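Local coordinates for SJCHGC06286 protein (Schistosoma japonicum, PDB 3QBR), which probably binds BH domains of other Bcl-2 family proteins, as a member of that family of apoptosis regulators, here without its C-terminal part, at residues D37-T48 against S137-Q146. Sequence-based numbering, arbitrary orientation.
Sequences DTDYLTDLLDNT and SKHGHSDAIQ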
loop_
_atom_site.group_PDB
_atom_site.type_symbol
_atom_site.label_atom_id
_atom_site.label_comp_id
_atom_site.label_asym_id
_atom_site.label_seq_id
_atom_site.Cartn_x
_atom_site.Cartn_y
_atom_site.Cartn_z
ATOM N N ASP A 37 -13.726 -4.703 -9.383
ATOM C CA ASP A 37 -12.994 -3.654 -8.664
ATOM C C ASP A 37 -12.083 -2.880 -9.587
ATOM O O ASP A 37 -11.899 -1.676 -9.415
ATOM C CB ASP A 37 -12.188 -4.250 -7.504
ATOM C CG ASP A 37 -13.067 -4.677 -6.332
ATOM O OD1 ASP A 37 -13.740 -3.796 -5.723
ATOM O OD2 ASP A 37 -13.072 -5.898 -6.026
ATOM N N THR A 38 -11.515 -3.565 -10.576
ATOM C CA THR A 38 -10.685 -2.868 -11.548
ATOM C C THR A 38 -11.469 -1.749 -12.226
ATOM O O THR A 38 -11.005 -0.600 -12.312
ATOM C CB THR A 38 -10.169 -3.770 -12.639
ATOM O OG1 THR A 38 -9.402 -4.838 -12.069
ATOM C CG2 THR A 38 -9.285 -2.951 -13.546
ATOM N N ASP A 39 -12.662 -2.103 -12.703
ATOM C CA ASP A 39 -13.567 -1.143 -13.328
ATOM C C ASP A 39 -14.018 -0.040 -12.386
ATOM O O ASP A 39 -14.014 1.137 -12.756
ATOM C CB ASP A 39 -14.805 -1.851 -13.881
ATOM C CG ASP A 39 -14.536 -2.579 -15.206
ATOM O OD1 ASP A 39 -13.354 -2.726 -15.625
ATOM O OD2 ASP A 39 -15.530 -3.005 -15.835
ATOM N N TYR A 40 -14.439 -0.404 -11.177
ATOM C CA TYR A 40 -14.855 0.632 -10.241
ATOM C C TYR A 40 -13.689 1.589 -9.968
ATOM O O TYR A 40 -13.850 2.817 -9.989
ATOM C CB TYR A 40 -15.430 0.032 -8.950
ATOM C CG TYR A 40 -15.529 1.039 -7.823
ATOM C CD1 TYR A 40 -16.605 1.931 -7.741
ATOM C CD2 TYR A 40 -14.544 1.105 -6.834
ATOM C CE1 TYR A 40 -16.687 2.880 -6.703
ATOM C CE2 TYR A 40 -14.610 2.047 -5.801
ATOM C CZ TYR A 40 -15.675 2.923 -5.732
ATOM O OH TYR A 40 -15.721 3.838 -4.698
ATOM N N LEU A 41 -12.500 1.038 -9.760
ATOM C CA LEU A 41 -11.351 1.894 -9.460
ATOM C C LEU A 41 -10.897 2.712 -10.668
ATOM O O LEU A 41 -10.459 3.850 -10.545
ATOM C CB LEU A 41 -10.184 1.056 -8.952
ATOM C CG LEU A 41 -10.370 0.404 -7.580
ATOM C CD1 LEU A 41 -9.182 -0.498 -7.261
ATOM C CD2 LEU A 41 -10.563 1.469 -6.497
ATOM N N THR A 42 -10.988 2.114 -11.840
ATOM C CA THR A 42 -10.510 2.772 -13.023
ATOM C C THR A 42 -11.358 3.998 -13.294
ATOM O O THR A 42 -10.837 5.051 -13.663
ATOM C CB THR A 42 -10.578 1.862 -14.241
ATOM O OG1 THR A 42 -9.716 0.725 -14.055
ATOM C CG2 THR A 42 -10.170 2.652 -15.483
ATOM N N ASP A 43 -12.664 3.867 -13.094
ATOM C CA ASP A 43 -13.568 4.997 -13.321
ATOM C C ASP A 43 -13.415 6.063 -12.252
ATOM O O ASP A 43 -13.429 7.254 -12.565
ATOM C CB ASP A 43 -15.030 4.543 -13.453
ATOM C CG ASP A 43 -15.237 3.527 -14.603
ATOM O OD1 ASP A 43 -14.295 3.289 -15.408
ATOM O OD2 ASP A 43 -16.346 2.960 -14.697
ATOM N N LEU A 44 -13.242 5.639 -10.999
ATOM C CA LEU A 44 -13.026 6.583 -9.918
ATOM C C LEU A 44 -11.834 7.441 -10.220
ATOM O O LEU A 44 -11.872 8.656 -10.037
ATOM C CB LEU A 44 -12.789 5.865 -8.597
ATOM C CG LEU A 44 -12.311 6.747 -7.441
ATOM C CD1 LEU A 44 -13.171 7.996 -7.347
ATOM C CD2 LEU A 44 -12.384 5.951 -6.157
ATOM N N LEU A 45 -10.762 6.815 -10.679
ATOM C CA LEU A 45 -9.565 7.575 -11.013
ATOM C C LEU A 45 -9.807 8.549 -12.178
ATOM O O LEU A 45 -9.388 9.712 -12.124
ATOM C CB LEU A 45 -8.398 6.639 -11.323
ATOM C CG LEU A 45 -7.132 7.403 -11.697
ATOM C CD1 LEU A 45 -6.826 8.443 -10.622
ATOM C CD2 LEU A 45 -5.967 6.448 -11.902
ATOM N N ASP A 46 -10.492 8.070 -13.221
ATOM C CA ASP A 46 -10.860 8.903 -14.371
ATOM C C ASP A 46 -11.607 10.156 -13.935
ATOM O O ASP A 46 -11.250 11.270 -14.328
ATOM C CB ASP A 46 -11.731 8.127 -15.355
ATOM C CG ASP A 46 -10.930 7.169 -16.239
ATOM O OD1 ASP A 46 -9.717 7.403 -16.450
ATOM O OD2 ASP A 46 -11.523 6.179 -16.735
ATOM N N ASN A 47 -12.646 9.962 -13.125
ATOM C CA ASN A 47 -13.446 11.070 -12.618
ATOM C C ASN A 47 -12.695 11.925 -11.616
ATOM O O ASN A 47 -12.995 13.116 -11.460
ATOM C CB ASN A 47 -14.716 10.558 -11.955
ATOM C CG ASN A 47 -15.733 10.035 -12.955
ATOM O OD1 ASN A 47 -15.919 10.622 -14.028
ATOM N ND2 ASN A 47 -16.405 8.924 -12.605
ATOM N N THR A 48 -11.734 11.310 -10.927
ATOM C CA THR A 48 -10.969 12.000 -9.892
ATOM C C THR A 48 -10.144 13.103 -10.532
ATOM O O THR A 48 -9.756 14.059 -9.863
ATOM C CB THR A 48 -10.071 11.014 -9.098
ATOM O OG1 THR A 48 -10.809 10.490 -7.990
ATOM C CG2 THR A 48 -8.856 11.702 -8.550
ATOM N N SER A 137 -14.022 -0.386 -1.107
ATOM C CA SER A 137 -14.720 -0.256 -2.372
ATOM C C SER A 137 -15.952 -1.163 -2.477
ATOM O O SER A 137 -16.831 -0.922 -3.319
ATOM C CB SER A 137 -13.749 -0.436 -3.547
ATOM O OG SER A 137 -13.340 -1.774 -3.666
ATOM N N LYS A 138 -16.029 -2.181 -1.617
ATOM C CA LYS A 138 -17.273 -2.944 -1.459
ATOM C C LYS A 138 -18.495 -2.023 -1.297
ATOM O O LYS A 138 -19.555 -2.318 -1.825
ATOM C CB LYS A 138 -17.202 -3.943 -0.289
ATOM C CG LYS A 138 -16.270 -5.145 -0.503
ATOM C CD LYS A 138 -16.661 -5.985 -1.729
ATOM C CE LYS A 138 -15.712 -7.171 -1.939
ATOM N NZ LYS A 138 -16.017 -7.968 -3.175
ATOM N N HIS A 139 -18.347 -0.916 -0.575
ATOM C CA HIS A 139 -19.441 0.027 -0.388
ATOM C C HIS A 139 -19.169 1.366 -1.056
ATOM O O HIS A 139 -19.750 2.383 -0.674
ATOM C CB HIS A 139 -19.677 0.297 1.095
ATOM C CG HIS A 139 -19.914 -0.933 1.904
ATOM N ND1 HIS A 139 -20.874 -1.866 1.578
ATOM C CD2 HIS A 139 -19.327 -1.378 3.039
ATOM C CE1 HIS A 139 -20.861 -2.840 2.468
ATOM N NE2 HIS A 139 -19.934 -2.566 3.367
ATOM N N GLY A 140 -18.280 1.385 -2.036
ATOM C CA GLY A 140 -18.035 2.613 -2.756
ATOM C C GLY A 140 -17.580 3.786 -1.922
ATOM O O GLY A 140 -18.089 4.883 -2.075
ATOM N N HIS A 141 -16.592 3.570 -1.062
ATOM C CA HIS A 141 -16.086 4.657 -0.240
ATOM C C HIS A 141 -14.990 5.394 -0.986
ATOM O O HIS A 141 -13.811 5.377 -0.603
ATOM C CB HIS A 141 -15.616 4.147 1.125
ATOM C CG HIS A 141 -16.729 3.680 2.010
ATOM N ND1 HIS A 141 -17.737 4.521 2.444
ATOM C CD2 HIS A 141 -17.013 2.460 2.534
ATOM C CE1 HIS A 141 -18.584 3.844 3.193
ATOM N NE2 HIS A 141 -18.169 2.588 3.265
ATOM N N SER A 142 -15.405 6.060 -2.055
ATOM C CA SER A 142 -14.463 6.648 -2.982
ATOM C C SER A 142 -13.529 7.662 -2.326
ATOM O O SER A 142 -12.320 7.595 -2.528
ATOM C CB SER A 142 -15.180 7.236 -4.197
ATOM O OG SER A 142 -15.861 8.422 -3.867
ATOM N N ASP A 143 -14.057 8.586 -1.532
ATOM C CA ASP A 143 -13.190 9.612 -0.937
ATOM C C ASP A 143 -12.209 9.034 0.090
ATOM O O ASP A 143 -11.058 9.462 0.136
ATOM C CB ASP A 143 -14.005 10.715 -0.296
ATOM C CG ASP A 143 -14.836 10.206 0.850
ATOM O OD1 ASP A 143 -15.515 9.165 0.663
ATOM O OD2 ASP A 143 -14.801 10.836 1.935
ATOM N N ALA A 144 -12.635 8.058 0.899
ATOM C CA ALA A 144 -11.672 7.430 1.811
ATOM C C ALA A 144 -10.533 6.781 1.010
ATOM O O ALA A 144 -9.350 6.891 1.373
ATOM C CB ALA A 144 -12.337 6.403 2.787
ATOM N N ILE A 145 -10.902 6.113 -0.082
ATOM C CA ILE A 145 -9.940 5.448 -0.945
ATOM C C ILE A 145 -8.898 6.465 -1.438
ATOM O O ILE A 145 -7.692 6.295 -1.223
ATOM C CB ILE A 145 -10.653 4.765 -2.141
ATOM C CG1 ILE A 145 -11.552 3.642 -1.642
ATOM C CG2 ILE A 145 -9.640 4.239 -3.144
ATOM C CD1 ILE A 145 -12.229 2.792 -2.737
ATOM N N GLN A 146 -9.369 7.537 -2.068
ATOM C CA GLN A 146 -8.469 8.561 -2.575
ATOM C C GLN A 146 -7.672 9.160 -1.449
ATOM O O GLN A 146 -6.563 9.657 -1.646
ATOM C CB GLN A 146 -9.232 9.667 -3.311
ATOM C CG GLN A 146 -9.679 9.289 -4.730
ATOM C CD GLN A 146 -8.596 8.556 -5.545
ATOM O OE1 GLN A 146 -7.431 8.989 -5.597
ATOM N NE2 GLN A 146 -8.990 7.447 -6.198
#
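Tyr40 and Leu44 pack against Ser137, Gly140, Ser142 and Ile145 in a helix-to-turn contact of the all-helical Bcl-2 fold, where helix 35-48 lies across the connection between helices 119-137 and 142-159. The short segments of helix 35-48 and helix 142-159 cross at 78°, nearly perpendicular, with axes 11.3 Å apart, so side chains of helix 35-48 have to reach across, partly onto the backbone of the turn. Helix 119-137 ends in a Schellman motif with Gly140 as its C-prime residue, where the positive phi suits glycine. Tyr40 OH lies 3.3 Å from Gly140 CA. His141 follows as N-cap of the next helix.

Tyrosine is long enough to span this distance. With CG anti to the backbone N (chi1 165°), its ring reaches across to the turn: Ser137 O lies over one face, while CE2 meets Ile145 CD1 near the ring plane, at the edge, 4.0 Å away. Leu41, also packed on Leu30 of helix 17-31, adds its CD2 near the same isoleucine methyl. One turn further along, Leu44 brings CD2 to 3.6 Å from CB of Ser142, whose small side chain lets the branched leucine end pack close to the start of the helix.

Polar side chains lie at both ends of the contact. At one end Ser137 OG sits 2.9 Å from Asp37 OD1 but is also within reach of Leu134 O, so its single proton may serve either acceptor. At the other, Gln146, bent at chi2 (-44°), points its amide nitrogen at Leu44, with Gln146 NE2 3.6 Å from Leu44 CG. Thr48 OG1 lies 3.7 Å from Gln146 CG and donates to Leu44 O at 2.9 Å, approaching from above the carbonyl plane, on the face opposite to Thr48 N.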